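Side-chain contacts in carbohydrate-binding protein (Flavonifractor plautii, PDB 6N1B), which removes the acetyl group from N-acetylgalactosamine, probably that of the blood group A antigen, in a gut-bacterial pathway that converts A to O type blood: residues 46-49 against 50-53; 65-68 against 69-72; 124-127 against 128-131; 211-214 against 215-218. All blocks are in the same frame, centred on the assembly; numbering follows the deposited sequence.

Interaction 1: 46-49 against 50-53; sequences AHAD and DQVT
Asp-50 comes straight after Asp-49 at the bend where the loop swings into strand 52-60. With positive phi at Asp-50, the chain doubles back far enough for the next residue to reach Ala-48. The two carboxylates stay apart, their OD2 atoms 5.1 Å from each other, and OD1 of Asp-50 is occupied by the backbone N of Ala-40.

Gln-51 carries the contact. With CG anti to its carbonyl carbon (chi1 -61°) and the chain extended beyond CG, its amide runs back across the mouth of the bend. NE2 gives a nearly straight hydrogen bond to Ala-48 O at 3.0 Å; the oxygen lies in the plane of the amide, while the donor is tilted 26° from the carbonyl plane. NE2 also packs against CB of Ala-48 (3.9 Å) and sits 4.0 Å from CB of His-47.

Asp-383 takes the second bond from NE2 and another from His-47 ND1, and Trp-387 N donates to Gln-51 OE1. A buried amide with its oxygen and its nitrogen both engaged cannot easily turn over, so this loop is pinned to Trp-387 of strand 385-395 and to Asp-383 just before it, with the neutral glutamine probably polarised by the aspartate beside it.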
loop_
_atom_site.group_PDB
_atom_site.type_symbol
_atom_site.label_atom_id
_atom_site.label_comp_id
_atom_site.label_asym_id
_atom_site.label_seq_id
_atom_site.Cartn_x
_atom_site.Cartn_y
_atom_site.Cartn_z
ATOM N N ALA A 46 25.839 -4.946 2.737
ATOM C CA ALA A 46 25.659 -5.357 1.329
ATOM C C ALA A 46 24.520 -4.653 0.585
ATOM O O ALA A 46 24.234 -4.944 -0.609
ATOM C CB ALA A 46 25.474 -6.847 1.206
ATOM N N HIS A 47 23.882 -3.673 1.282
ATOM C CA HIS A 47 22.745 -2.929 0.720
ATOM C C HIS A 47 22.723 -1.495 1.074
ATOM O O HIS A 47 23.041 -1.109 2.223
ATOM C CB HIS A 47 21.397 -3.549 1.213
ATOM C CG HIS A 47 21.204 -4.955 0.781
ATOM N ND1 HIS A 47 20.866 -5.240 -0.521
ATOM C CD2 HIS A 47 21.287 -6.127 1.438
ATOM C CE1 HIS A 47 20.768 -6.595 -0.638
ATOM N NE2 HIS A 47 21.034 -7.151 0.536
ATOM N N ALA A 48 22.410 -0.669 0.076
ATOM C CA ALA A 48 22.256 0.786 0.377
ATOM C C ALA A 48 21.117 1.004 1.366
ATOM O O ALA A 48 20.102 0.231 1.408
ATOM C CB ALA A 48 21.942 1.539 -0.896
ATOM N N ASP A 49 21.265 1.995 2.208
ATOM C CA ASP A 49 20.316 2.339 3.249
ATOM C C ASP A 49 18.992 2.826 2.649
ATOM O O ASP A 49 18.921 3.343 1.577
ATOM C CB ASP A 49 20.923 3.475 4.096
ATOM C CG ASP A 49 22.017 3.050 5.054
ATOM O OD1 ASP A 49 22.224 1.861 5.318
ATOM O OD2 ASP A 49 22.687 3.971 5.556
ATOM N N ASP A 50 17.950 2.805 3.522
ATOM C CA ASP A 50 16.744 3.550 3.293
ATOM C C ASP A 50 15.955 3.123 2.015
ATOM O O ASP A 50 15.223 3.908 1.430
ATOM C CB ASP A 50 16.907 5.039 3.359
ATOM C CG ASP A 50 17.433 5.507 4.690
ATOM O OD1 ASP A 50 17.113 4.896 5.703
ATOM O OD2 ASP A 50 18.281 6.413 4.728
ATOM N N GLN A 51 16.134 1.842 1.634
ATOM C CA GLN A 51 15.320 1.264 0.581
ATOM C C GLN A 51 13.927 0.861 1.164
ATOM O O GLN A 51 13.892 0.231 2.221
ATOM C CB GLN A 51 16.017 0.095 -0.100
ATOM C CG GLN A 51 17.332 0.478 -0.784
ATOM C CD GLN A 51 17.938 -0.694 -1.458
ATOM O OE1 GLN A 51 17.302 -1.221 -2.390
ATOM N NE2 GLN A 51 19.104 -1.147 -1.014
ATOM N N VAL A 52 12.890 1.212 0.390
ATOM C CA VAL A 52 11.553 1.179 0.920
ATOM C C VAL A 52 10.582 0.902 -0.242
ATOM O O VAL A 52 10.854 1.213 -1.405
ATOM C CB VAL A 52 11.139 2.481 1.625
ATOM C CG1 VAL A 52 11.881 2.659 2.970
ATOM C CG2 VAL A 52 11.376 3.703 0.735
ATOM N N THR A 53 9.400 0.298 0.146
ATOM C CA THR A 53 8.345 0.010 -0.833
ATOM C C THR A 53 6.995 0.030 -0.198
ATOM O O THR A 53 6.849 0.064 1.029
ATOM C CB THR A 53 8.694 -1.382 -1.523
ATOM O OG1 THR A 53 7.940 -1.486 -2.713
ATOM C CG2 THR A 53 8.384 -2.516 -0.594
#

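Interaction 2: 65-68 against 69-72; sequences NGYR and YWAV
The indole of Trp-70 turns back toward Asn-65 and Tyr-67, meeting both with its edge, at the start of strand 67-75, the middle strand of a three-stranded antiparallel sheet that is consistent with one blade of a five-bladed beta-propeller. The chain turns a corner at Arg-68, and this brings the carbonyl of Tyr-67 round to face the tryptophan three residues on.

One hydrogen bond spans the corner. NE1 of Trp-70 donates to Tyr-67 O at 3.0 Å, along a bent path (139° at the hydrogen). The oxygen lies near the plane of the indole, but the donor stands 48° above the carbonyl plane, away from the usual lone-pair directions. The indole CG is anti to the carbonyl carbon (chi1 -73°), which swings the five-membered ring back toward the corner.

The rest is packing without further hydrogen bonds across the corner. Asn-65 lays its CB 4.0 Å from CZ2 of the indole, and its backbone O lies in the indole plane at the ring edge. CB of Arg-68 lies 4.1 Å from CD1 of Tyr-69, whose phenol then heads off to bond Arg-353 through OH. Trp-64, just before Asn-65, meets Trp-70 edge-to-face, while Ile-88 and Ala-90 of strand 87-91 and Met-123 of strand 116-126, in another sheet, pack on it.

Tyr-67 and Trp-70 cross at about a right angle. CB of Tyr-67 stands 3.7 Å from NE1 of Trp-70, and CZ2 of Trp-70 comes to the edge of the Tyr-67 ring, near its plane, 4.0 Å from CD2.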
loop_
_atom_site.group_PDB
_atom_site.type_symbol
_atom_site.label_atom_id
_atom_site.label_comp_id
_atom_site.label_asym_id
_atom_site.label_seq_id
_atom_site.Cartn_x
_atom_site.Cartn_y
_atom_site.Cartn_z
ATOM N N ASN A 65 -2.782 13.671 16.148
ATOM C CA ASN A 65 -1.491 13.651 16.895
ATOM C C ASN A 65 -0.443 14.509 16.163
ATOM O O ASN A 65 0.743 14.128 16.049
ATOM C CB ASN A 65 -1.015 12.201 17.068
ATOM C CG ASN A 65 -1.992 11.436 17.947
ATOM O OD1 ASN A 65 -2.641 10.381 17.475
ATOM N ND2 ASN A 65 -2.159 11.890 19.126
ATOM N N GLY A 66 -0.892 15.703 15.786
ATOM C CA GLY A 66 0.003 16.718 15.239
ATOM C C GLY A 66 0.174 16.808 13.756
ATOM O O GLY A 66 0.779 17.755 13.312
ATOM N N TYR A 67 -0.330 15.839 13.013
ATOM C CA TYR A 67 -0.053 15.786 11.567
ATOM C C TYR A 67 -1.293 15.387 10.741
ATOM O O TYR A 67 -2.035 14.477 11.199
ATOM C CB TYR A 67 1.065 14.772 11.254
ATOM C CG TYR A 67 2.372 15.087 11.902
ATOM C CD1 TYR A 67 3.214 16.003 11.284
ATOM C CD2 TYR A 67 2.762 14.517 13.084
ATOM C CE1 TYR A 67 4.385 16.365 11.934
ATOM C CE2 TYR A 67 4.021 14.779 13.668
ATOM C CZ TYR A 67 4.816 15.723 13.083
ATOM O OH TYR A 67 6.022 16.045 13.676
ATOM N N ARG A 68 -1.466 15.966 9.596
ATOM C CA ARG A 68 -2.565 15.620 8.721
ATOM C C ARG A 68 -2.214 14.433 7.793
ATOM O O ARG A 68 -3.137 13.819 7.214
ATOM C CB ARG A 68 -2.979 16.810 7.779
ATOM C CG ARG A 68 -3.629 17.913 8.567
ATOM C CD ARG A 68 -4.147 18.972 7.527
ATOM N NE ARG A 68 -4.383 20.270 8.131
ATOM C CZ ARG A 68 -5.011 21.257 7.456
ATOM N NH1 ARG A 68 -5.483 21.044 6.201
ATOM N NH2 ARG A 68 -5.083 22.448 8.041
ATOM N N TYR A 69 -0.922 14.069 7.648
ATOM C CA TYR A 69 -0.512 12.941 6.797
ATOM C C TYR A 69 0.154 11.927 7.667
ATOM O O TYR A 69 1.100 12.190 8.443
ATOM C CB TYR A 69 0.462 13.353 5.751
ATOM C CG TYR A 69 0.015 14.410 4.789
ATOM C CD1 TYR A 69 0.011 15.767 5.101
ATOM C CD2 TYR A 69 -0.335 14.143 3.441
ATOM C CE1 TYR A 69 -0.293 16.754 4.180
ATOM C CE2 TYR A 69 -0.610 15.067 2.508
ATOM C CZ TYR A 69 -0.602 16.397 2.885
ATOM O OH TYR A 69 -0.841 17.365 1.924
ATOM N N TRP A 70 -0.280 10.654 7.500
ATOM C CA TRP A 70 0.310 9.478 8.195
ATOM C C TRP A 70 0.584 8.426 7.146
ATOM O O TRP A 70 -0.307 8.238 6.271
ATOM C CB TRP A 70 -0.620 8.951 9.272
ATOM C CG TRP A 70 -0.630 9.900 10.450
ATOM C CD1 TRP A 70 -1.323 11.087 10.590
ATOM C CD2 TRP A 70 0.222 9.780 11.599
ATOM N NE1 TRP A 70 -0.920 11.694 11.745
ATOM C CE2 TRP A 70 -0.010 10.925 12.413
ATOM C CE3 TRP A 70 1.124 8.832 12.056
ATOM C CZ2 TRP A 70 0.686 11.135 13.621
ATOM C CZ3 TRP A 70 1.768 9.012 13.277
ATOM C CH2 TRP A 70 1.538 10.147 14.025
ATOM N N ALA A 71 1.723 7.748 7.203
ATOM C CA ALA A 71 2.007 6.712 6.255
ATOM C C ALA A 71 2.534 5.496 6.992
ATOM O O ALA A 71 3.350 5.588 7.911
ATOM C CB ALA A 71 2.973 7.171 5.156
ATOM N N VAL A 72 2.129 4.316 6.480
ATOM C CA VAL A 72 2.809 3.053 6.816
ATOM C C VAL A 72 3.543 2.564 5.569
ATOM O O VAL A 72 3.120 2.880 4.448
ATOM C CB VAL A 72 1.781 2.033 7.343
ATOM C CG1 VAL A 72 0.761 1.583 6.254
ATOM C CG2 VAL A 72 2.486 0.796 8.020
#

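Interaction 3: 124-127 against 128-131. With GOL (glycerol), chain H.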
loop_
_atom_site.group_PDB
_atom_site.type_symbol
_atom_site.label_atom_id
_atom_site.label_comp_id
_atom_site.label_asym_id
_atom_site.label_seq_id
_atom_site.Cartn_x
_atom_site.Cartn_y
_atom_site.Cartn_z
ATOM N N VAL A 124 -5.824 2.553 7.767
ATOM C CA VAL A 124 -7.098 3.277 7.761
ATOM C C VAL A 124 -7.252 4.141 9.006
ATOM O O VAL A 124 -6.923 3.683 10.083
ATOM C CB VAL A 124 -8.238 2.247 7.709
ATOM C CG1 VAL A 124 -9.615 2.902 7.505
ATOM C CG2 VAL A 124 -8.050 1.332 6.603
ATOM N N TYR A 125 -7.791 5.338 8.823
ATOM C CA TYR A 125 -8.276 6.131 9.952
ATOM C C TYR A 125 -9.686 5.732 10.320
ATOM O O TYR A 125 -10.570 5.686 9.462
ATOM C CB TYR A 125 -8.253 7.612 9.601
ATOM C CG TYR A 125 -8.788 8.488 10.707
ATOM C CD1 TYR A 125 -8.138 8.548 11.911
ATOM C CD2 TYR A 125 -9.949 9.177 10.551
ATOM C CE1 TYR A 125 -8.572 9.309 12.950
ATOM C CE2 TYR A 125 -10.446 10.007 11.584
ATOM C CZ TYR A 125 -9.792 10.054 12.793
ATOM O OH TYR A 125 -10.329 10.815 13.829
ATOM N N ASN A 126 -9.866 5.355 11.573
ATOM C CA ASN A 126 -11.163 4.970 12.131
ATOM C C ASN A 126 -11.700 6.223 12.914
ATOM O O ASN A 126 -11.208 6.538 13.966
ATOM C CB ASN A 126 -10.995 3.779 13.074
ATOM C CG ASN A 126 -12.319 3.257 13.556
ATOM O OD1 ASN A 126 -13.163 4.033 13.968
ATOM N ND2 ASN A 126 -12.453 1.909 13.644
ATOM N N ALA A 127 -12.638 6.887 12.283
ATOM C CA ALA A 127 -13.180 8.140 12.896
ATOM C C ALA A 127 -13.894 7.875 14.183
ATOM O O ALA A 127 -13.818 8.677 15.112
ATOM C CB ALA A 127 -14.084 8.844 11.868
ATOM N N GLU A 128 -14.659 6.793 14.260
ATOM C CA GLU A 128 -15.409 6.540 15.472
ATOM C C GLU A 128 -14.537 6.362 16.709
ATOM O O GLU A 128 -14.942 6.705 17.785
ATOM C CB GLU A 128 -16.286 5.254 15.205
ATOM C CG GLU A 128 -17.197 4.853 16.320
ATOM C CD GLU A 128 -18.492 5.613 16.196
ATOM O OE1 GLU A 128 -18.704 6.237 15.092
ATOM O OE2 GLU A 128 -19.274 5.512 17.146
ATOM N N TYR A 129 -13.352 5.776 16.530
ATOM C CA TYR A 129 -12.463 5.525 17.610
ATOM C C TYR A 129 -11.330 6.575 17.659
ATOM O O TYR A 129 -10.455 6.494 18.586
ATOM C CB TYR A 129 -11.850 4.102 17.499
ATOM C CG TYR A 129 -12.841 3.040 17.848
ATOM C CD1 TYR A 129 -13.912 2.678 16.944
ATOM C CD2 TYR A 129 -12.738 2.331 19.003
ATOM C CE1 TYR A 129 -14.779 1.646 17.235
ATOM C CE2 TYR A 129 -13.667 1.288 19.343
ATOM C CZ TYR A 129 -14.647 0.944 18.444
ATOM O OH TYR A 129 -15.544 -0.072 18.740
ATOM N N ASP A 130 -11.253 7.485 16.681
ATOM C CA ASP A 130 -10.204 8.447 16.465
ATOM C C ASP A 130 -8.804 7.742 16.558
ATOM O O ASP A 130 -7.934 8.123 17.358
ATOM C CB ASP A 130 -10.330 9.566 17.462
ATOM C CG ASP A 130 -9.383 10.713 17.187
ATOM O OD1 ASP A 130 -9.036 11.012 16.037
ATOM O OD2 ASP A 130 -9.101 11.463 18.217
ATOM N N ALA A 131 -8.661 6.706 15.775
ATOM C CA ALA A 131 -7.509 5.774 15.880
ATOM C C ALA A 131 -7.111 5.323 14.484
ATOM O O ALA A 131 -7.986 5.248 13.603
ATOM C CB ALA A 131 -7.840 4.548 16.715
HETATM C C1 GOL H . -16.309 3.348 11.278
HETATM O O1 GOL H . -16.718 3.074 12.472
HETATM C C2 GOL H . -15.626 4.622 10.829
HETATM O O2 GOL H . -15.683 5.658 11.813
HETATM C C3 GOL H . -14.332 4.409 10.100
HETATM O O3 GOL H . -13.711 5.700 9.866
#
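The tight turn of a beta hairpin, joining strand 116-126 to strand 131-140, brings Asn-126 opposite Ala-131. Asn-126 N donates to Ala-131 O at 2.8 Å, and Ala-131 N returns a bond to Asn-126 O at 3.1 Å.

The Asn-126 side chain leans over the turn. Its CG is anti to the backbone N (chi1 -174°), and OD1 accepts from Tyr-129 N at 3.1 Å, the donor standing 44° above the amide carbonyl plane. The same oxygen lies at the edge of the Tyr-129 ring, 3.4 Å from CD1; amide and ring run side by side with their planes nearly perpendicular. The ring is also stacked on Trp-174, whose backbone O takes the Tyr-129 hydroxyl.

Asp-130 and Ala-131 both face Asn-126, which makes this a G1 beta bulge, with Asp-130 at positive phi. The Asp-130 carboxylate reaches back to Tyr-125: the phenol OH donates to Asp-130 OD1 at 2.6 Å, on the anti side and somewhat out of the carboxylate plane, with ring and carboxylate almost at right angles. Ala-127 N sits over one face of the Tyr-125 ring, toward its rim.

A glycerol, probably from the crystallisation liquor, occupies the outer side of the turn. Glycerol O3 accepts from Ala-127 N at 2.9 Å and donates to Tyr-125 O. Glycerol O2 accepts from Glu-128 N at 2.9 Å.

Interaction 4: 211-214 against 215-218; sequences YDDF and RDVF
A charged turn closes the hairpin of strands 207-212 and 217-224, with Asp-212 and Arg-215 joined by a salt bridge on one face of the sheet and Tyr-211 packed on Phe-218 on the other. Two of the guanidinium nitrogens converge on one oxygen: Arg-215 NE lies 2.7 Å and NH2 2.9 Å from Asp-212 OD2, which is in the guanidinium plane. The other oxygen, OD1, takes two backbone donors, Phe-214 N at 2.8 Å nearly in line with the C-O bond and Arg-215 N at 3.0 Å from above the carboxylate. Four bonds thus grip this buried aspartate, which would favour its ionised form. Arg-215 has a further partner through NH1, the hydroxyl of Tyr-242.

Across the sheet, the Tyr-211 ring turns its edge to the face of Phe-218, a T-shaped pair with planes 63° apart; CD1 stands 3.5 Å above the Phe-218 ring, over its centre. With CG anti to the backbone N (chi1 -177°), the ring reaches back along the hairpin toward the turn, where its OH donates to Asp-216 OD1 at 2.7 Å. That oxygen also lies 3.0 Å from Asp-213 OD1, a contact of like charges that the phenol bond probably eases in part.

Asp-212 N meets Val-217 O at 2.8 Å, and Asp-216 and Val-217 both face Asp-212: the head of the hairpin combines this G1 beta bulge with an Asx turn, formed by the Phe-214 N bond to Asp-212 OD1.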
loop_
_atom_site.group_PDB
_atom_site.type_symbol
_atom_site.label_atom_id
_atom_site.label_comp_id
_atom_site.label_asym_id
_atom_site.label_seq_id
_atom_site.Cartn_x
_atom_site.Cartn_y
_atom_site.Cartn_z
ATOM N N TYR A 211 -13.514 1.917 4.701
ATOM C CA TYR A 211 -14.836 1.971 5.362
ATOM C C TYR A 211 -15.848 2.541 4.461
ATOM O O TYR A 211 -15.768 3.664 4.006
ATOM C CB TYR A 211 -14.745 2.767 6.672
ATOM C CG TYR A 211 -16.130 2.723 7.360
ATOM C CD1 TYR A 211 -16.497 1.583 8.041
ATOM C CD2 TYR A 211 -17.014 3.788 7.324
ATOM C CE1 TYR A 211 -17.748 1.490 8.674
ATOM C CE2 TYR A 211 -18.245 3.746 7.966
ATOM C CZ TYR A 211 -18.614 2.601 8.587
ATOM O OH TYR A 211 -19.817 2.474 9.255
ATOM N N ASP A 212 -16.865 1.696 4.093
ATOM C CA ASP A 212 -17.997 2.110 3.303
ATOM C C ASP A 212 -19.074 2.746 4.272
ATOM O O ASP A 212 -19.687 1.987 5.036
ATOM C CB ASP A 212 -18.568 0.917 2.546
ATOM C CG ASP A 212 -19.872 1.149 1.764
ATOM O OD1 ASP A 212 -20.610 2.021 2.070
ATOM O OD2 ASP A 212 -20.127 0.308 0.787
ATOM N N ASP A 213 -19.192 4.047 4.230
ATOM C CA ASP A 213 -20.120 4.780 5.084
ATOM C C ASP A 213 -21.568 4.775 4.579
ATOM O O ASP A 213 -22.402 5.392 5.235
ATOM C CB ASP A 213 -19.592 6.207 5.281
ATOM C CG ASP A 213 -20.158 6.935 6.482
ATOM O OD1 ASP A 213 -20.755 6.347 7.436
ATOM O OD2 ASP A 213 -19.933 8.155 6.419
ATOM N N PHE A 214 -21.829 4.154 3.421
ATOM C CA PHE A 214 -23.207 3.998 2.950
ATOM C C PHE A 214 -23.814 2.737 3.615
ATOM O O PHE A 214 -24.717 2.851 4.432
ATOM C CB PHE A 214 -23.290 3.911 1.437
ATOM C CG PHE A 214 -23.071 5.233 0.796
ATOM C CD1 PHE A 214 -21.814 5.830 0.652
ATOM C CD2 PHE A 214 -24.109 5.867 0.139
ATOM C CE1 PHE A 214 -21.670 7.049 0.083
ATOM C CE2 PHE A 214 -23.924 7.101 -0.509
ATOM C CZ PHE A 214 -22.715 7.645 -0.587
ATOM N N ARG A 215 -23.259 1.583 3.297
ATOM C CA ARG A 215 -23.670 0.295 3.879
ATOM C C ARG A 215 -23.235 0.160 5.333
ATOM O O ARG A 215 -23.763 -0.705 6.027
ATOM C CB ARG A 215 -23.198 -0.841 2.975
ATOM C CG ARG A 215 -23.994 -1.049 1.676
ATOM C CD ARG A 215 -23.352 -1.938 0.716
ATOM N NE ARG A 215 -21.881 -1.774 0.408
ATOM C CZ ARG A 215 -21.184 -2.761 -0.152
ATOM N NH1 ARG A 215 -21.898 -3.868 -0.697
ATOM N NH2 ARG A 215 -20.046 -2.320 -0.547
ATOM N N ASP A 216 -22.183 0.903 5.758
ATOM C CA ASP A 216 -21.628 0.877 7.076
ATOM C C ASP A 216 -20.978 -0.459 7.366
ATOM O O ASP A 216 -21.377 -1.304 8.160
ATOM C CB ASP A 216 -22.600 1.308 8.128
ATOM C CG ASP A 216 -22.882 2.786 8.026
ATOM O OD1 ASP A 216 -21.877 3.556 7.892
ATOM O OD2 ASP A 216 -24.029 3.253 8.024
ATOM N N VAL A 217 -19.859 -0.658 6.613
ATOM C CA VAL A 217 -19.117 -1.938 6.661
ATOM C C VAL A 217 -17.631 -1.631 6.249
ATOM O O VAL A 217 -17.456 -0.751 5.355
ATOM C CB VAL A 217 -19.793 -2.984 5.727
ATOM C CG1 VAL A 217 -19.742 -2.616 4.247
ATOM C CG2 VAL A 217 -19.283 -4.387 5.988
ATOM N N PHE A 218 -16.703 -2.311 6.863
ATOM C CA PHE A 218 -15.342 -2.301 6.350
ATOM C C PHE A 218 -15.214 -3.305 5.198
ATOM O O PHE A 218 -15.783 -4.426 5.290
ATOM C CB PHE A 218 -14.319 -2.644 7.470
ATOM C CG PHE A 218 -14.246 -1.612 8.564
ATOM C CD1 PHE A 218 -15.162 -1.536 9.589
ATOM C CD2 PHE A 218 -13.231 -0.655 8.521
ATOM C CE1 PHE A 218 -15.061 -0.609 10.599
ATOM C CE2 PHE A 218 -13.132 0.294 9.558
ATOM C CZ PHE A 218 -14.062 0.295 10.567
#

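Overall arrangement
Interactions 3 and 4 are neighbouring hairpin turns, their centres about 13 Å apart, and they touch where Asn-126 ND2 packs on Phe-218 CZ at 3.8 Å; the glycerol held by the first turn also lies beside Tyr-211 of the second. Interaction 2 sits about 13 Å from interaction 3, between centres, and Trp-64 bridges the two by meeting both Trp-70 and Tyr-125 edge-to-face. Interaction 1 shares a sheet with interaction 2 but lies about 38 Å, centre to centre, from interaction 4, on the opposite side of the chain's centre. It lies toward the glycan: the His-47 side chain is about 9 Å from the bound fucose.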